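Local coordinates for protein acyltransferase (Streptococcus pneumoniae, PDB 5UG1) that transfers acetyl groups to the peptidoglycan of the cell wall, as the C-terminal catalytic domain of OatA, an antivirulence target of Gram-positive pathogens, at residues 18-23 / 155-160; 76-81 / 87-92; 111-116 / 122-127. One frame throughout, in Å; residues are numbered along the deposited sequence.

Contact 1: 18-23 / 155-160; sequences NTALQT and AGAKLY
Ala20 and Ala157 meet where the helices holding 18-23 and 155-160 pass at a signed crossing angle of -44°, their axes coming within 8.2 Å. Such closeness suits small residues: Ala20 CB lies 3.7 Å from Ala157 CB and 3.5 Å from Ala157 O, so the methyl of one helix rests directly on the backbone of the other. Ala20 and Lys158 have the nearest CA atoms, yet the lysine starts off away from the contact, and its ammonium end forms a salt bridge with Asp162, one turn on in its own helix.

Deeper in, longer side chains take over. Leu21 CG lies anti to the carbonyl carbon (chi1 -79°), and the chain swings across until CD1 stands 4.2 Å from Tyr160 CE1, at the edge of the ring and near its plane. Tyr160 carries its ring anti to the backbone N (chi1 -174°), which brings it to Trp127, met edge-to-face, and to Val13 and Ala14 of helix 12-16.

Thr23 OG1 donates to Thr19 O, 2.9 Å away. That carbonyl also accepts from Thr23 N on the opposite face of its plane, so the exposed hydroxyl has its acceptor inside its own helix.

Between the side chains the contact is apolar, with Ala20 CB also touching a backbone oxygen; close fit and probably the exclusion of water, rather than directed bonds, hold the helices together.

Contact 2: 76-81 / 87-92; sequences SIVKNL and MILVTP
Helix 76-80 and strand 87-90 run almost antiparallel, at 167°, with their axes 10.6 Å apart at the closest. The backbones draw together toward the connecting turn, where Leu81 and Met87 have CA atoms 7.6 Å apart. Elsewhere side chains must fill the distance between helix and strand.

Met87 does most of this filling. Its CG is anti to the backbone N (chi1 -175°) and chi2 is extended as well, so the chain reaches straight out from the strand before bending at chi3 (-133°). That bend brings the terminal methyl CE to the helix, 3.7 Å from both Ile77 CG1 and Ile77 O. A long, flexible thioether suits a place where one strand residue has to reach a helix surface. Nearer its root, Met87 is flanked by Leu81, whose two methyls both press on its CB from one side, CD2 at 3.8 Å; the two chains run past each other in opposite directions.

This is the second half of a beta-alpha-beta unit made of strand 57-61, helix 70-80 and strand 86-90, the crossover unit of a parallel sheet with helices packed on it. Ile77 also reaches Ile60 of the first strand, so the helix spans both.

Val78, branched at CB and compact, is a looser neighbour: its CG2 lies 4.3 Å from Met87 SD and 4.4 Å from Leu89 CD1. Beside helix 38-50, where Asn80 touches Asn42 and Leu46, its amide turns back along its own chain, and ND2 donates to Ser76 O at 3.0 Å, from above the carbonyl plane. Asn80 N binds the same oxygen.

Contact 3: 111-116 / 122-127; sequences YMRELA and ITIADW. With NA (sodium ion), chain C.
Arg113 grips Asp126 side-on, with NE and NH2 each taking one carboxylate oxygen. NE donates to OD2 over 2.7 Å at an N-H...O angle of 159°, and NH2 donates to OD1 over 3.0 Å. OD1 is met at its syn lone pair; OD2 is also approached on its syn side, but somewhat out of the carboxylate plane, the two flat groups being turned 40° apart. Extended from CG to NE, the arginine chain spans from the helix to the residue just past the C-terminal end of strand 122-125.

Both groups have further work. NH2 also donates to Asn128 OD1, while Asp126 OD1 accepts from Thr91 OG1 and, as N-cap of helix 127-132, from Gln129 N. An aspartate suits this spot because its short carboxylate can bind the arginine and a helix start together; its charge is probably well stabilised here.

At the other end, where the backbones come close, two carbonyls share a sodium ion: Ala116 O at 2.3 Å and Ile122 O at 2.4 Å. Two waters and Thr119 O complete the ligands.

Between these polar ends the packing is mainly apolar. Ala116 CB, small enough for close approach, sits 3.9 Å from both Ile122 CG2 and Ile124 CB, and Ile124 CD1 rests on the backbone carbonyl of Met112.

Helix 102-118 thus packs on the edge strand 122-125, with Met112 reaching Leu89 of strand 86-90 and Trp74 of helix 70-80; Thr123, whose OG1 is hydrogen-bonded to His86 NE2, lies on the other face of the sheet against helix 150-171.

Overall arrangement
Contacts 2 and 3 pack helices on a five-stranded parallel sheet, while contact 1 joins two helices, 18-24 near the start of the chain and 150-171 near its end, and so encloses the others in sequence. Contacts 2 and 3 follow in series, centres about 8 Å apart, in consecutive beta-alpha-beta units sharing strand 86-90, which Leu89 O and Ala125 N join to its neighbour 122-125. The centre of contact 1 is about 20 and 21 Å from those of contacts 3 and 2, across the chain's centre, yet Tyr160 touches Val90, and contact 3 meets it through Trp127. The side chain of Tyr160 is about 9 Å from the bound methanesulfonic acid, not in its pocket, but it packs on Val13, which is.

Contact 1: 18-23 / 155-160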
ATOM      1  N   ASN A  18      -3.722  -0.063  11.615  1.00 27.29           N
ATOM      2  CA  ASN A  18      -2.441   0.130  12.296  1.00 24.85           C
ATOM      3  C   ASN A  18      -2.124  -1.017  13.262  1.00 30.22           C
ATOM      4  O   ASN A  18      -1.064  -1.644  13.181  1.00 28.30           O
ATOM      5  CB  ASN A  18      -2.465   1.474  13.038  1.00 31.26           C
ATOM      6  CG  ASN A  18      -1.186   1.759  13.784  1.00 45.40           C
ATOM      7  OD1 ASN A  18      -0.087   1.589  13.252  1.00 53.91           O
ATOM      8  ND2 ASN A  18      -1.317   2.189  15.032  1.00 52.11           N
ATOM      9  N   THR A  19      -3.037  -1.304  14.190  1.00 28.71           N
ATOM     10  CA  THR A  19      -2.747  -2.322  15.193  1.00 27.78           C
ATOM     11  C   THR A  19      -2.556  -3.692  14.558  1.00 32.57           C
ATOM     12  O   THR A  19      -1.687  -4.466  14.981  1.00 27.45           O
ATOM     13  CB  THR A  19      -3.872  -2.364  16.214  1.00 35.67           C
ATOM     14  OG1 THR A  19      -4.144  -1.029  16.654  1.00 39.69           O
ATOM     15  CG2 THR A  19      -3.476  -3.231  17.388  1.00 41.39           C
ATOM     16  N   ALA A  20      -3.364  -4.015  13.544  1.00 28.20           N
ATOM     17  CA  ALA A  20      -3.237  -5.319  12.899  1.00 27.14           C
ATOM     18  C   ALA A  20      -1.929  -5.409  12.124  1.00 25.05           C
ATOM     19  O   ALA A  20      -1.261  -6.446  12.139  1.00 29.75           O
ATOM     20  CB  ALA A  20      -4.436  -5.578  11.983  1.00 26.30           C
ATOM     21  N   LEU A  21      -1.539  -4.318  11.466  1.00 22.88           N
ATOM     22  CA  LEU A  21      -0.266  -4.286  10.754  1.00 23.35           C
ATOM     23  C   LEU A  21       0.894  -4.557  11.698  1.00 23.66           C
ATOM     24  O   LEU A  21       1.752  -5.398  11.414  1.00 23.57           O
ATOM     25  CB  LEU A  21      -0.092  -2.930  10.063  1.00 22.54           C
ATOM     26  CG  LEU A  21      -0.871  -2.762   8.760  1.00 21.30           C
ATOM     27  CD1 LEU A  21      -0.810  -1.322   8.284  1.00 16.63           C
ATOM     28  CD2 LEU A  21      -0.331  -3.719   7.698  1.00 17.67           C
ATOM     29  N   GLN A  22       0.931  -3.841  12.831  1.00 29.98           N
ATOM     30  CA  GLN A  22       2.008  -4.003  13.805  1.00 31.05           C
ATOM     31  C   GLN A  22       2.013  -5.401  14.399  1.00 26.36           C
ATOM     32  O   GLN A  22       3.076  -5.959  14.684  1.00 37.56           O
ATOM     33  CB  GLN A  22       1.873  -2.975  14.926  1.00 30.09           C
ATOM     34  CG  GLN A  22       3.182  -2.684  15.623  1.00 28.73           C
ATOM     35  CD  GLN A  22       4.155  -1.992  14.703  1.00 31.84           C
ATOM     36  OE1 GLN A  22       4.040  -0.789  14.451  1.00 34.18           O
ATOM     37  NE2 GLN A  22       5.107  -2.753  14.166  1.00 30.37           N
ATOM     38  N   THR A  23       0.829  -5.974  14.607  1.00 29.14           N
ATOM     39  CA  THR A  23       0.733  -7.329  15.145  1.00 30.64           C
ATOM     40  C   THR A  23       1.219  -8.355  14.131  1.00 30.43           C
ATOM     41  O   THR A  23       1.944  -9.290  14.484  1.00 37.42           O
ATOM     42  CB  THR A  23      -0.712  -7.606  15.570  1.00 34.23           C
ATOM     43  OG1 THR A  23      -1.038  -6.752  16.670  1.00 39.25           O
ATOM     44  CG2 THR A  23      -0.903  -9.057  15.999  1.00 38.92           C
ATOM     45  N   ALA A 155     -11.735  -7.839  11.669  1.00 30.71           N
ATOM     46  CA  ALA A 155     -11.617  -8.776  10.554  1.00 32.31           C
ATOM     47  C   ALA A 155     -11.077  -8.077   9.317  1.00 24.04           C
ATOM     48  O   ALA A 155     -10.174  -8.585   8.646  1.00 29.83           O
ATOM     49  CB  ALA A 155     -12.968  -9.427  10.261  1.00 29.55           C
ATOM     50  N   GLY A 156     -11.607  -6.893   9.010  1.00 24.37           N
ATOM     51  CA  GLY A 156     -11.095  -6.148   7.873  1.00 22.02           C
ATOM     52  C   GLY A 156      -9.637  -5.764   8.040  1.00 25.94           C
ATOM     53  O   GLY A 156      -8.846  -5.854   7.095  1.00 19.79           O
ATOM     54  N   ALA A 157      -9.259  -5.343   9.249  1.00 24.03           N
ATOM     55  CA  ALA A 157      -7.880  -4.925   9.482  1.00 22.70           C
ATOM     56  C   ALA A 157      -6.921  -6.101   9.350  1.00 28.94           C
ATOM     57  O   ALA A 157      -5.812  -5.953   8.824  1.00 23.64           O
ATOM     58  CB  ALA A 157      -7.753  -4.285  10.858  1.00 25.14           C
ATOM     59  N   LYS A 158      -7.336  -7.272   9.832  1.00 24.33           N
ATOM     60  CA  LYS A 158      -6.500  -8.459   9.728  1.00 30.64           C
ATOM     61  C   LYS A 158      -6.325  -8.893   8.277  1.00 31.79           C
ATOM     62  O   LYS A 158      -5.235  -9.329   7.886  1.00 28.19           O
ATOM     63  CB  LYS A 158      -7.101  -9.585  10.567  1.00 35.43           C
ATOM     64  CG  LYS A 158      -6.198 -10.776  10.696  1.00 39.89           C
ATOM     65  CD  LYS A 158      -6.793 -11.841  11.574  1.00 48.89           C
ATOM     66  CE  LYS A 158      -5.700 -12.827  11.935  1.00 59.54           C
ATOM     67  NZ  LYS A 158      -4.634 -12.830  10.879  1.00 55.28           N
ATOM     68  N   LEU A 159      -7.386  -8.789   7.463  1.00 24.98           N
ATOM     69  CA  LEU A 159      -7.256  -9.076   6.036  1.00 22.44           C
ATOM     70  C   LEU A 159      -6.279  -8.118   5.378  1.00 25.40           C
ATOM     71  O   LEU A 159      -5.469  -8.522   4.535  1.00 23.11           O
ATOM     72  CB  LEU A 159      -8.614  -8.973   5.340  1.00 27.96           C
ATOM     73  CG  LEU A 159      -9.568 -10.160   5.437  1.00 29.20           C
ATOM     74  CD1 LEU A 159     -10.973  -9.715   5.065  1.00 34.62           C
ATOM     75  CD2 LEU A 159      -9.095 -11.268   4.522  1.00 27.18           C
ATOM     76  N   TYR A 160      -6.359  -6.839   5.742  1.00 19.42           N
ATOM     77  CA  TYR A 160      -5.467  -5.845   5.170  1.00 18.96           C
ATOM     78  C   TYR A 160      -4.024  -6.122   5.573  1.00 23.58           C
ATOM     79  O   TYR A 160      -3.128  -6.146   4.722  1.00 23.22           O
ATOM     80  CB  TYR A 160      -5.919  -4.453   5.601  1.00 17.80           C
ATOM     81  CG  TYR A 160      -5.168  -3.293   4.979  1.00 17.31           C
ATOM     82  CD1 TYR A 160      -3.978  -2.837   5.530  1.00 22.82           C
ATOM     83  CD2 TYR A 160      -5.668  -2.635   3.864  1.00 18.36           C
ATOM     84  CE1 TYR A 160      -3.290  -1.770   4.985  1.00 21.62           C
ATOM     85  CE2 TYR A 160      -4.987  -1.553   3.307  1.00 20.40           C
ATOM     86  CZ  TYR A 160      -3.797  -1.126   3.876  1.00 26.76           C
ATOM     87  OH  TYR A 160      -3.106  -0.059   3.338  1.00 26.79           O
TER

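Contact 2: 76-81 / 87-92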
ATOM      1  N   SER A  76       6.018   7.888 -11.142  1.00 19.31           N
ATOM      2  CA  SER A  76       7.028   8.692 -10.468  1.00 23.07           C
ATOM      3  C   SER A  76       7.578   7.990  -9.231  1.00 25.83           C
ATOM      4  O   SER A  76       8.794   7.967  -9.013  1.00 26.79           O
ATOM      5  CB  SER A  76       6.452  10.049 -10.082  1.00 21.46           C
ATOM      6  OG  SER A  76       7.450  10.817  -9.444  1.00 21.29           O
ATOM      7  N   ILE A  77       6.702   7.448  -8.383  1.00 22.87           N
ATOM      8  CA  ILE A  77       7.206   6.865  -7.147  1.00 20.16           C
ATOM      9  C   ILE A  77       8.053   5.640  -7.464  1.00 21.11           C
ATOM     10  O   ILE A  77       9.098   5.412  -6.847  1.00 21.38           O
ATOM     11  CB  ILE A  77       6.051   6.563  -6.171  1.00 23.34           C
ATOM     12  CG1 ILE A  77       6.577   6.478  -4.737  1.00 22.96           C
ATOM     13  CG2 ILE A  77       5.299   5.301  -6.560  1.00 18.39           C
ATOM     14  CD1 ILE A  77       5.491   6.511  -3.705  1.00 15.88           C
ATOM     15  N   VAL A  78       7.661   4.882  -8.485  1.00 23.59           N
ATOM     16  CA  VAL A  78       8.469   3.747  -8.907  1.00 19.24           C
ATOM     17  C   VAL A  78       9.807   4.225  -9.437  1.00 18.34           C
ATOM     18  O   VAL A  78      10.854   3.658  -9.113  1.00 22.44           O
ATOM     19  CB  VAL A  78       7.707   2.915  -9.950  1.00 25.27           C
ATOM     20  CG1 VAL A  78       8.669   1.955 -10.665  1.00 24.47           C
ATOM     21  CG2 VAL A  78       6.547   2.178  -9.268  1.00 23.42           C
ATOM     22  N   LYS A  79       9.800   5.292 -10.238  1.00 18.97           N
ATOM     23  CA  LYS A  79      11.058   5.834 -10.756  1.00 21.77           C
ATOM     24  C   LYS A  79      11.971   6.299  -9.625  1.00 20.81           C
ATOM     25  O   LYS A  79      13.196   6.144  -9.690  1.00 23.02           O
ATOM     26  CB  LYS A  79      10.762   6.994 -11.714  1.00 26.18           C
ATOM     27  CG  LYS A  79      11.980   7.823 -12.128  1.00 33.67           C
ATOM     28  CD  LYS A  79      12.835   7.111 -13.162  1.00 42.41           C
ATOM     29  CE  LYS A  79      14.110   7.886 -13.469  1.00 54.75           C
ATOM     30  NZ  LYS A  79      13.836   9.295 -13.879  1.00 60.51           N
ATOM     31  N   ASN A  80      11.396   6.870  -8.578  1.00 24.58           N
ATOM     32  CA  ASN A  80      12.186   7.540  -7.561  1.00 27.30           C
ATOM     33  C   ASN A  80      12.596   6.618  -6.426  1.00 22.79           C
ATOM     34  O   ASN A  80      13.312   7.063  -5.524  1.00 21.67           O
ATOM     35  CB  ASN A  80      11.421   8.750  -7.018  1.00 22.67           C
ATOM     36  CG  ASN A  80      11.631   9.999  -7.878  1.00 30.89           C
ATOM     37  OD1 ASN A  80      12.642  10.690  -7.748  1.00 32.13           O
ATOM     38  ND2 ASN A  80      10.678  10.284  -8.765  1.00 27.01           N
ATOM     39  N   LEU A  81      12.168   5.358  -6.450  1.00 21.79           N
ATOM     40  CA  LEU A  81      12.639   4.403  -5.457  1.00 20.59           C
ATOM     41  C   LEU A  81      14.165   4.385  -5.479  1.00 25.00           C
ATOM     42  O   LEU A  81      14.758   4.229  -6.555  1.00 19.48           O
ATOM     43  CB  LEU A  81      12.093   3.004  -5.738  1.00 17.48           C
ATOM     44  CG  LEU A  81      12.541   1.890  -4.794  1.00 25.04           C
ATOM     45  CD1 LEU A  81      11.785   1.976  -3.470  1.00 22.77           C
ATOM     46  CD2 LEU A  81      12.362   0.522  -5.433  1.00 21.63           C
ATOM     47  N   MET A  87      10.265  -2.649  -3.233  1.00 24.08           N
ATOM     48  CA  MET A  87       9.086  -1.821  -3.039  1.00 23.63           C
ATOM     49  C   MET A  87       7.846  -2.684  -3.172  1.00 22.73           C
ATOM     50  O   MET A  87       7.755  -3.506  -4.082  1.00 17.97           O
ATOM     51  CB  MET A  87       9.055  -0.683  -4.060  1.00 23.32           C
ATOM     52  CG  MET A  87       7.949   0.318  -3.905  1.00 31.72           C
ATOM     53  SD  MET A  87       8.018   1.488  -5.291  1.00 33.03           S
ATOM     54  CE  MET A  87       7.850   2.992  -4.359  1.00 31.30           C
ATOM     55  N   ILE A  88       6.897  -2.497  -2.263  1.00 24.20           N
ATOM     56  CA  ILE A  88       5.609  -3.182  -2.321  1.00 29.40           C
ATOM     57  C   ILE A  88       4.514  -2.145  -2.541  1.00 24.86           C
ATOM     58  O   ILE A  88       4.454  -1.141  -1.825  1.00 18.38           O
ATOM     59  CB  ILE A  88       5.373  -4.000  -1.045  1.00 17.97           C
ATOM     60  CG1 ILE A  88       6.365  -5.154  -1.026  1.00 21.35           C
ATOM     61  CG2 ILE A  88       3.949  -4.501  -0.962  1.00 18.46           C
ATOM     62  CD1 ILE A  88       6.260  -5.936   0.175  1.00 27.16           C
ATOM     63  N   LEU A  89       3.657  -2.381  -3.537  1.00 24.89           N
ATOM     64  CA  LEU A  89       2.565  -1.468  -3.861  1.00 22.03           C
ATOM     65  C   LEU A  89       1.247  -2.072  -3.387  1.00 25.16           C
ATOM     66  O   LEU A  89       0.893  -3.190  -3.789  1.00 22.27           O
ATOM     67  CB  LEU A  89       2.525  -1.188  -5.365  1.00 24.07           C
ATOM     68  CG  LEU A  89       3.852  -0.764  -6.002  1.00 24.36           C
ATOM     69  CD1 LEU A  89       3.713  -0.663  -7.516  1.00 22.84           C
ATOM     70  CD2 LEU A  89       4.363   0.548  -5.414  1.00 21.26           C
ATOM     71  N   VAL A  90       0.513  -1.334  -2.548  1.00 17.49           N
ATOM     72  CA  VAL A  90      -0.785  -1.779  -2.047  1.00 18.37           C
ATOM     73  C   VAL A  90      -1.877  -1.116  -2.889  1.00 24.64           C
ATOM     74  O   VAL A  90      -2.054   0.110  -2.845  1.00 20.21           O
ATOM     75  CB  VAL A  90      -0.955  -1.462  -0.558  1.00 19.34           C
ATOM     76  CG1 VAL A  90      -2.038  -2.366   0.043  1.00 19.98           C
ATOM     77  CG2 VAL A  90       0.361  -1.643   0.182  1.00 18.33           C
ATOM     78  N   THR A  91      -2.616  -1.921  -3.657  1.00 18.76           N
ATOM     79  CA  THR A  91      -3.612  -1.371  -4.562  1.00 18.25           C
ATOM     80  C   THR A  91      -4.767  -0.767  -3.765  1.00 23.05           C
ATOM     81  O   THR A  91      -5.099  -1.248  -2.676  1.00 21.35           O
ATOM     82  CB  THR A  91      -4.149  -2.439  -5.517  1.00 18.30           C
ATOM     83  OG1 THR A  91      -4.635  -3.563  -4.769  1.00 20.13           O
ATOM     84  CG2 THR A  91      -3.063  -2.894  -6.537  1.00 18.15           C
ATOM     85  N   PRO A  92      -5.375   0.308  -4.266  1.00 18.30           N
ATOM     86  CA  PRO A  92      -6.465   0.951  -3.532  1.00 19.80           C
ATOM     87  C   PRO A  92      -7.804   0.304  -3.851  1.00 23.82           C
ATOM     88  O   PRO A  92      -7.980  -0.345  -4.881  1.00 29.35           O
ATOM     89  CB  PRO A  92      -6.416   2.399  -4.040  1.00 18.70           C
ATOM     90  CG  PRO A  92      -5.901   2.266  -5.425  1.00 18.29           C
ATOM     91  CD  PRO A  92      -4.989   1.076  -5.463  1.00 18.00           C
TER

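Contact 3: 111-116 / 122-127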
ATOM      1  N   TYR A 111      -3.098  -0.383 -13.113  1.00 24.96           N
ATOM      2  CA  TYR A 111      -1.795   0.129 -13.524  1.00 25.77           C
ATOM      3  C   TYR A 111      -0.695  -0.268 -12.543  1.00 19.60           C
ATOM      4  O   TYR A 111       0.430  -0.569 -12.960  1.00 26.43           O
ATOM      5  CB  TYR A 111      -1.864   1.649 -13.663  1.00 25.54           C
ATOM      6  CG  TYR A 111      -0.669   2.241 -14.357  1.00 25.43           C
ATOM      7  CD1 TYR A 111      -0.402   1.933 -15.687  1.00 27.21           C
ATOM      8  CD2 TYR A 111       0.190   3.103 -13.694  1.00 27.81           C
ATOM      9  CE1 TYR A 111       0.686   2.457 -16.331  1.00 33.51           C
ATOM     10  CE2 TYR A 111       1.291   3.647 -14.341  1.00 34.26           C
ATOM     11  CZ  TYR A 111       1.529   3.316 -15.665  1.00 37.26           C
ATOM     12  OH  TYR A 111       2.613   3.833 -16.339  1.00 38.42           O
ATOM     13  N   MET A 112      -0.991  -0.242 -11.238  1.00 20.23           N
ATOM     14  CA  MET A 112      -0.039  -0.713 -10.233  1.00 18.05           C
ATOM     15  C   MET A 112       0.279  -2.188 -10.425  1.00 18.16           C
ATOM     16  O   MET A 112       1.430  -2.604 -10.274  1.00 24.70           O
ATOM     17  CB  MET A 112      -0.588  -0.481  -8.824  1.00 26.34           C
ATOM     18  CG  MET A 112      -0.873   0.979  -8.480  1.00 19.92           C
ATOM     19  SD  MET A 112      -1.878   1.156  -6.995  1.00 22.69           S
ATOM     20  CE  MET A 112      -0.688   0.577  -5.774  1.00 23.30           C
ATOM     21  N   ARG A 113      -0.732  -3.000 -10.751  1.00 19.43           N
ATOM     22  CA  ARG A 113      -0.464  -4.391 -11.094  1.00 19.34           C
ATOM     23  C   ARG A 113       0.504  -4.488 -12.269  1.00 29.39           C
ATOM     24  O   ARG A 113       1.391  -5.350 -12.275  1.00 26.85           O
ATOM     25  CB  ARG A 113      -1.768  -5.121 -11.408  1.00 20.34           C
ATOM     26  CG  ARG A 113      -2.689  -5.280 -10.196  1.00 22.39           C
ATOM     27  CD  ARG A 113      -3.998  -5.982 -10.546  1.00 23.28           C
ATOM     28  NE  ARG A 113      -4.938  -5.861  -9.437  1.00 28.68           N
ATOM     29  CZ  ARG A 113      -6.094  -5.199  -9.482  1.00 26.59           C
ATOM     30  NH1 ARG A 113      -6.507  -4.619 -10.602  1.00 21.41           N
ATOM     31  NH2 ARG A 113      -6.859  -5.143  -8.400  1.00 23.99           N
ATOM     32  N   GLU A 114       0.376  -3.594 -13.261  1.00 22.79           N
ATOM     33  CA  GLU A 114       1.252  -3.676 -14.431  1.00 21.28           C
ATOM     34  C   GLU A 114       2.683  -3.361 -14.051  1.00 23.26           C
ATOM     35  O   GLU A 114       3.619  -4.016 -14.524  1.00 20.89           O
ATOM     36  CB  GLU A 114       0.777  -2.730 -15.537  1.00 23.35           C
ATOM     37  CG  GLU A 114      -0.666  -2.961 -15.931  1.00 33.28           C
ATOM     38  CD  GLU A 114      -1.063  -2.306 -17.245  1.00 43.47           C
ATOM     39  OE1 GLU A 114      -0.682  -1.143 -17.498  1.00 46.48           O
ATOM     40  OE2 GLU A 114      -1.766  -2.970 -18.027  1.00 49.75           O
ATOM     41  N   LEU A 115       2.863  -2.362 -13.190  1.00 24.33           N
ATOM     42  CA  LEU A 115       4.192  -1.983 -12.750  1.00 23.82           C
ATOM     43  C   LEU A 115       4.834  -3.097 -11.935  1.00 25.93           C
ATOM     44  O   LEU A 115       6.018  -3.396 -12.116  1.00 25.15           O
ATOM     45  CB  LEU A 115       4.121  -0.679 -11.945  1.00 22.20           C
ATOM     46  CG  LEU A 115       3.812   0.594 -12.737  1.00 24.66           C
ATOM     47  CD1 LEU A 115       3.679   1.822 -11.816  1.00 21.60           C
ATOM     48  CD2 LEU A 115       4.882   0.816 -13.781  1.00 26.86           C
ATOM     49  N   ALA A 116       4.067  -3.726 -11.041  1.00 25.52           N
ATOM     50  CA  ALA A 116       4.616  -4.806 -10.222  1.00 23.38           C
ATOM     51  C   ALA A 116       4.975  -6.020 -11.073  1.00 29.02           C
ATOM     52  O   ALA A 116       6.026  -6.634 -10.877  1.00 29.92           O
ATOM     53  CB  ALA A 116       3.621  -5.192  -9.128  1.00 20.39           C
ATOM     54  N   ILE A 122       9.837  -4.949  -7.438  1.00 21.25           N
ATOM     55  CA  ILE A 122       8.528  -4.503  -6.970  1.00 20.29           C
ATOM     56  C   ILE A 122       7.589  -5.701  -6.851  1.00 19.65           C
ATOM     57  O   ILE A 122       7.586  -6.586  -7.709  1.00 19.96           O
ATOM     58  CB  ILE A 122       7.931  -3.438  -7.914  1.00 22.31           C
ATOM     59  CG1 ILE A 122       8.819  -2.188  -7.934  1.00 20.58           C
ATOM     60  CG2 ILE A 122       6.495  -3.103  -7.526  1.00 21.28           C
ATOM     61  CD1 ILE A 122       8.162  -0.997  -8.581  1.00 22.51           C
ATOM     62  N   THR A 123       6.772  -5.707  -5.800  1.00 22.01           N
ATOM     63  CA  THR A 123       5.830  -6.774  -5.496  1.00 20.12           C
ATOM     64  C   THR A 123       4.464  -6.162  -5.202  1.00 25.22           C
ATOM     65  O   THR A 123       4.375  -5.128  -4.533  1.00 19.68           O
ATOM     66  CB  THR A 123       6.310  -7.598  -4.266  1.00 21.57           C
ATOM     67  OG1 THR A 123       7.603  -8.175  -4.527  1.00 26.34           O
ATOM     68  CG2 THR A 123       5.303  -8.687  -3.906  1.00 22.70           C
ATOM     69  N   ILE A 124       3.389  -6.817  -5.683  1.00 28.04           N
ATOM     70  CA  ILE A 124       2.030  -6.318  -5.470  1.00 27.48           C
ATOM     71  C   ILE A 124       1.495  -6.847  -4.145  1.00 24.45           C
ATOM     72  O   ILE A 124       1.795  -7.976  -3.741  1.00 23.30           O
ATOM     73  CB  ILE A 124       1.102  -6.708  -6.639  1.00 25.25           C
ATOM     74  CG1 ILE A 124      -0.096  -5.746  -6.727  1.00 19.19           C
ATOM     75  CG2 ILE A 124       0.618  -8.157  -6.500  1.00 25.90           C
ATOM     76  CD1 ILE A 124       0.304  -4.317  -7.062  1.00 20.39           C
ATOM     77  N   ALA A 125       0.729  -6.006  -3.453  1.00 24.38           N
ATOM     78  CA  ALA A 125      -0.122  -6.396  -2.330  1.00 28.00           C
ATOM     79  C   ALA A 125      -1.539  -5.982  -2.721  1.00 28.27           C
ATOM     80  O   ALA A 125      -1.914  -4.815  -2.555  1.00 24.72           O
ATOM     81  CB  ALA A 125       0.327  -5.739  -1.028  1.00 22.80           C
ATOM     82  N   ASP A 126      -2.327  -6.931  -3.245  1.00 28.20           N
ATOM     83  CA  ASP A 126      -3.545  -6.597  -3.995  1.00 24.62           C
ATOM     84  C   ASP A 126      -4.756  -6.509  -3.061  1.00 27.99           C
ATOM     85  O   ASP A 126      -5.687  -7.324  -3.089  1.00 23.19           O
ATOM     86  CB  ASP A 126      -3.776  -7.600  -5.113  1.00 22.05           C
ATOM     87  CG  ASP A 126      -4.578  -7.010  -6.259  1.00 23.34           C
ATOM     88  OD1 ASP A 126      -5.249  -5.973  -6.047  1.00 23.21           O
ATOM     89  OD2 ASP A 126      -4.529  -7.575  -7.377  1.00 25.39           O
ATOM     90  N   TRP A 127      -4.721  -5.473  -2.222  1.00 19.74           N
ATOM     91  CA  TRP A 127      -5.856  -5.164  -1.362  1.00 17.47           C
ATOM     92  C   TRP A 127      -7.140  -4.996  -2.170  1.00 25.02           C
ATOM     93  O   TRP A 127      -8.213  -5.449  -1.751  1.00 29.91           O
ATOM     94  CB  TRP A 127      -5.540  -3.900  -0.566  1.00 15.78           C
ATOM     95  CG  TRP A 127      -6.719  -3.280   0.133  1.00 21.46           C
ATOM     96  CD1 TRP A 127      -7.267  -2.052  -0.111  1.00 21.10           C
ATOM     97  CD2 TRP A 127      -7.486  -3.860   1.194  1.00 22.54           C
ATOM     98  NE1 TRP A 127      -8.331  -1.834   0.734  1.00 23.46           N
ATOM     99  CE2 TRP A 127      -8.482  -2.928   1.547  1.00 23.26           C
ATOM    100  CE3 TRP A 127      -7.424  -5.081   1.884  1.00 26.10           C
ATOM    101  CZ2 TRP A 127      -9.419  -3.182   2.559  1.00 21.51           C
ATOM    102  CZ3 TRP A 127      -8.356  -5.326   2.893  1.00 22.01           C
ATOM    103  CH2 TRP A 127      -9.336  -4.384   3.215  1.00 18.58           C
TER
HETATM  104 NA    NA C 702       7.843  -7.585  -9.821  1.00 22.54          NA
HETATM  105  O   HOH W   1       6.170  -9.155  -9.223  1.00 22.45           O
HETATM  106  O   HOH W   2       8.485  -8.550 -11.911  1.00 16.28           O